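Local coordinates for protein glycosyltransferase Gtf1 (Streptococcus pneumoniae, PDB 4PQG) that is a glycosyltransferase of the GT-B structural class, built from two Rossmann-like domains and an added extended beta-sheet domain, at residues I71-H76 and A207-F212. Numbering follows the deposited sequence.
Sequences IWLYNH and AFVRAF
F212 turns the CD1–CE1 edge of its ring onto one face of H76, a T-shaped pair with planes at 75°. CD1 of F212 lies 3.4 Å from CD2 of H76. The imidazole suits this place because its face receives an aromatic edge while NE2 hydrogen-bonds S215 OG, whose hydroxyl also bonds the carbonyl of F212. I71, a branched apolar side chain that can lie against the ring rim, has CG2 3.7 Å from CE1 of F212, near the ring plane. The rings of Y74 and F208 meet obliquely, with their planes at 36°. Tyrosine suits this buried place because its ring packs on F208 while its OH hydrogen-bonds E192 and K205; F208 also stacks on Y195. Between the two phenylalanines, one helical turn apart, wedges L73, whose forked end meets both rings. Its CG, anti to the backbone N (chi1 167°), lies 3.8 Å from F208 CE2. CD1 of L73 packs 3.5 Å from F212 CB, while its CD2 touches V209 CG2. No hydrogen bond crosses this buried, mainly apolar interface. It joins edge strand 70-72 and the short turn after it to helix 205-215, as flanking helices pack in a Rossmann-like domain of a GT-B glycosyltransferase.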
# COMPACT_ATOMS: atom_id res chain seq x y z
N ILE A 71 4.10 4.57 13.61
CA ILE A 71 3.46 3.96 14.79
C ILE A 71 2.81 2.63 14.39
O ILE A 71 2.05 2.57 13.42
CB ILE A 71 2.40 4.88 15.43
CG1 ILE A 71 3.09 6.08 16.10
CG2 ILE A 71 1.60 4.10 16.48
CD1 ILE A 71 2.16 7.16 16.62
N TRP A 72 3.15 1.57 15.11
CA TRP A 72 2.49 0.29 14.97
C TRP A 72 1.66 0.10 16.20
O TRP A 72 2.18 0.21 17.32
CB TRP A 72 3.49 -0.85 14.78
CG TRP A 72 2.85 -2.23 14.65
CD1 TRP A 72 1.65 -2.56 14.02
CD2 TRP A 72 3.36 -3.50 15.18
NE1 TRP A 72 1.39 -3.90 14.12
CE2 TRP A 72 2.38 -4.53 14.80
CE3 TRP A 72 4.48 -3.87 15.90
CZ2 TRP A 72 2.55 -5.86 15.13
CZ3 TRP A 72 4.64 -5.22 16.23
CH2 TRP A 72 3.69 -6.19 15.87
N LEU A 73 0.36 -0.10 16.01
CA LEU A 73 -0.58 -0.22 17.12
C LEU A 73 -0.07 -1.08 18.30
O LEU A 73 -0.10 -0.66 19.47
CB LEU A 73 -1.94 -0.74 16.61
CG LEU A 73 -2.99 -1.23 17.63
CD1 LEU A 73 -3.53 -0.08 18.48
CD2 LEU A 73 -4.13 -1.96 16.93
N TYR A 74 0.42 -2.28 17.99
CA TYR A 74 0.73 -3.27 19.04
C TYR A 74 2.03 -2.94 19.81
O TYR A 74 2.18 -3.28 20.97
CB TYR A 74 0.76 -4.69 18.44
CG TYR A 74 -0.61 -5.10 17.92
CD1 TYR A 74 -1.53 -5.71 18.76
CD2 TYR A 74 -0.98 -4.84 16.58
CE1 TYR A 74 -2.79 -6.08 18.30
CE2 TYR A 74 -2.23 -5.19 16.11
CZ TYR A 74 -3.14 -5.80 16.98
OH TYR A 74 -4.39 -6.14 16.57
N ASN A 75 2.94 -2.26 19.13
CA ASN A 75 4.22 -1.81 19.69
C ASN A 75 4.09 -0.55 20.57
O ASN A 75 4.91 -0.32 21.48
CB ASN A 75 5.18 -1.51 18.51
CG ASN A 75 6.44 -0.80 18.94
OD1 ASN A 75 6.60 0.40 18.70
ND2 ASN A 75 7.33 -1.52 19.62
N HIS A 76 3.05 0.24 20.30
CA HIS A 76 2.87 1.59 20.85
C HIS A 76 2.76 1.63 22.34
O HIS A 76 3.23 2.57 22.98
CB HIS A 76 1.64 2.26 20.25
CG HIS A 76 1.34 3.64 20.81
ND1 HIS A 76 2.09 4.71 20.51
CD2 HIS A 76 0.33 4.08 21.66
CE1 HIS A 76 1.59 5.79 21.15
NE2 HIS A 76 0.51 5.40 21.85
N ALA A 207 -12.07 -1.86 21.58
CA ALA A 207 -11.74 -1.28 22.87
C ALA A 207 -10.25 -1.00 22.97
O ALA A 207 -9.81 0.01 23.54
CB ALA A 207 -12.19 -2.20 24.00
N PHE A 208 -9.47 -1.91 22.39
CA PHE A 208 -8.02 -1.81 22.37
C PHE A 208 -7.59 -0.60 21.54
O PHE A 208 -6.75 0.21 21.98
CB PHE A 208 -7.45 -3.12 21.78
CG PHE A 208 -5.95 -3.18 21.74
CD1 PHE A 208 -5.19 -3.07 22.90
CD2 PHE A 208 -5.29 -3.42 20.54
CE1 PHE A 208 -3.81 -3.17 22.86
CE2 PHE A 208 -3.92 -3.53 20.50
CZ PHE A 208 -3.17 -3.41 21.66
N VAL A 209 -8.17 -0.46 20.35
CA VAL A 209 -7.90 0.70 19.49
C VAL A 209 -8.37 2.00 20.16
O VAL A 209 -7.72 3.02 20.03
CB VAL A 209 -8.53 0.52 18.08
CG1 VAL A 209 -8.44 1.80 17.26
CG2 VAL A 209 -7.81 -0.62 17.36
N ARG A 210 -9.49 1.95 20.89
CA ARG A 210 -9.93 3.12 21.66
C ARG A 210 -8.85 3.57 22.65
O ARG A 210 -8.51 4.76 22.70
CB ARG A 210 -11.25 2.85 22.38
CG ARG A 210 -11.93 4.14 22.82
CD ARG A 210 -13.17 3.88 23.65
NE ARG A 210 -14.27 3.39 22.83
CZ ARG A 210 -14.96 4.13 21.96
NH1 ARG A 210 -14.68 5.42 21.76
NH2 ARG A 210 -15.96 3.57 21.27
N ALA A 211 -8.32 2.62 23.41
CA ALA A 211 -7.25 2.88 24.39
C ALA A 211 -6.04 3.46 23.71
O ALA A 211 -5.40 4.38 24.23
CB ALA A 211 -6.88 1.59 25.11
N PHE A 212 -5.70 2.91 22.55
CA PHE A 212 -4.65 3.47 21.72
C PHE A 212 -4.93 4.94 21.37
O PHE A 212 -4.09 5.83 21.61
CB PHE A 212 -4.48 2.66 20.44
CG PHE A 212 -3.62 3.37 19.42
CD1 PHE A 212 -2.23 3.39 19.57
CD2 PHE A 212 -4.20 4.05 18.37
CE1 PHE A 212 -1.44 4.07 18.65
CE2 PHE A 212 -3.41 4.74 17.45
CZ PHE A 212 -2.03 4.75 17.59